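Local coordinates for glucan-binding protein C, GbpC (Streptococcus mutans UA159, PDB 5UQZ), which probably binds glucan at the cell surface, and is thought to mediate both sucrose-dependent and sucrose-independent adherence of the bacterium, at residues S252-D255 with E260-S263. Sequence-based numbering, arbitrary orientation.
Sequences SSVD and EIYS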
loop_
_atom_site.group_PDB
_atom_site.type_symbol
_atom_site.label_atom_id
_atom_site.label_comp_id
_atom_site.label_asym_id
_atom_site.label_seq_id
_atom_site.Cartn_x
_atom_site.Cartn_y
_atom_site.Cartn_z
ATOM N N SER A 252 2.946 2.795 14.269
ATOM C CA SER A 252 3.123 3.167 12.872
ATOM C C SER A 252 3.920 4.455 12.729
ATOM O O SER A 252 3.878 5.348 13.599
ATOM C CB SER A 252 1.752 3.358 12.240
ATOM O OG SER A 252 1.922 3.795 10.911
ATOM N N SER A 253 4.636 4.567 11.598
ATOM C CA SER A 253 5.276 5.812 11.177
ATOM C C SER A 253 4.274 6.866 10.724
ATOM O O SER A 253 4.675 8.027 10.567
ATOM C CB SER A 253 6.239 5.486 10.034
ATOM O OG SER A 253 5.529 5.054 8.871
ATOM N N VAL A 254 3.007 6.487 10.500
ATOM C CA VAL A 254 2.018 7.378 9.909
ATOM C C VAL A 254 1.228 8.071 11.026
ATOM O O VAL A 254 0.703 7.416 11.938
ATOM C CB VAL A 254 1.066 6.571 9.006
ATOM C CG1 VAL A 254 -0.117 7.411 8.546
ATOM C CG2 VAL A 254 1.861 6.005 7.858
ATOM N N ASP A 255 1.120 9.396 10.935
ATOM C CA ASP A 255 0.345 10.145 11.892
ATOM C C ASP A 255 -0.336 11.299 11.188
ATOM O O ASP A 255 -0.122 11.545 10.000
ATOM C CB ASP A 255 1.219 10.642 13.049
ATOM C CG ASP A 255 0.430 10.635 14.383
ATOM O OD1 ASP A 255 -0.812 10.801 14.428
ATOM O OD2 ASP A 255 1.078 10.454 15.418
ATOM N N GLU A 260 -3.617 16.155 6.776
ATOM C CA GLU A 260 -3.278 14.940 6.057
ATOM C C GLU A 260 -2.613 13.930 6.988
ATOM O O GLU A 260 -1.988 14.292 7.982
ATOM C CB GLU A 260 -2.324 15.280 4.930
ATOM C CG GLU A 260 -2.957 16.129 3.794
ATOM C CD GLU A 260 -1.936 16.492 2.767
ATOM O OE1 GLU A 260 -1.053 17.291 3.100
ATOM O OE2 GLU A 260 -1.965 15.922 1.660
ATOM N N ILE A 261 -2.691 12.662 6.617
ATOM C CA ILE A 261 -1.920 11.610 7.285
ATOM C C ILE A 261 -0.797 11.164 6.372
ATOM O O ILE A 261 -0.978 11.036 5.154
ATOM C CB ILE A 261 -2.739 10.411 7.801
ATOM C CG1 ILE A 261 -3.336 9.589 6.657
ATOM C CG2 ILE A 261 -3.812 10.934 8.797
ATOM C CD1 ILE A 261 -3.864 8.234 7.129
ATOM N N TYR A 262 0.369 10.931 6.966
ATOM C CA TYR A 262 1.538 10.451 6.251
ATOM C C TYR A 262 2.624 10.209 7.288
ATOM O O TYR A 262 2.496 10.563 8.468
ATOM C CB TYR A 262 2.034 11.428 5.180
ATOM C CG TYR A 262 2.351 12.840 5.591
ATOM C CD1 TYR A 262 1.342 13.812 5.643
ATOM C CD2 TYR A 262 3.663 13.195 5.912
ATOM C CE1 TYR A 262 1.626 15.129 5.990
ATOM C CE2 TYR A 262 3.969 14.520 6.284
ATOM C CZ TYR A 262 2.948 15.468 6.337
ATOM O OH TYR A 262 3.248 16.752 6.713
ATOM N N SER A 263 3.728 9.636 6.822
ATOM C CA SER A 263 4.918 9.472 7.639
ATOM C C SER A 263 5.776 10.706 7.486
ATOM O O SER A 263 6.282 10.970 6.404
ATOM C CB SER A 263 5.674 8.225 7.181
ATOM O OG SER A 263 6.848 7.995 7.943
HETATM O O HOH W 1 4.469 10.794 10.992
#
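Asp255 and Tyr262 form the hydrogen-bonded pair of an antiparallel beta hairpin, in which strand 254-257 turns back into strand 260-263. The hairpin belongs to the beta-supersandwich domain of this cell-wall-anchored protein, and its second strand pairs antiparallel with strand 233-240, which carries the calcium ligand Glu237.

Two backbone bonds tie the pair together. Asp255 N donates to Tyr262 O at 3.1 Å, approaching from above the carbonyl plane, whereas Tyr262 N reaches Asp255 O within the plane of that carbonyl. Each acceptor also takes a CA-H...O contact: Ile261 CA lies 3.3 Å from Asp255 O, and Val254 CA approaches Tyr262 O. A water links the strands beside the pair, donating to both Ser253 O and Tyr262 O. The side chains of Asp255 and Tyr262 share one face of the sheet, where the Tyr262 ring makes a cation-pi contact with Lys238 and meets the ring of His257.

On the other face, the buried side chains of Val254 and Ile261 cross obliquely. Val254 CG1 is anti to its own backbone N (chi1 171°) and in this position touches the Ile261 branch point, with CB at 4.1 Å, as well as the end of that chain at CD1. Leu225 packs on both residues, and Phe246 adds to the apolar cover of Ile261.

At the open end of the hairpin the serines take over. Ser252 OG accepts from Val254 N at 2.9 Å, closing an ST turn, and hydrogen-bonds Ala302 O as well. Ser253 OG is held by Tyr300 O and Asn267 ND2, and Ser263 OG by Lys265 O; between them, Ser263 OG rests 3.3 Å from Ser253 CB.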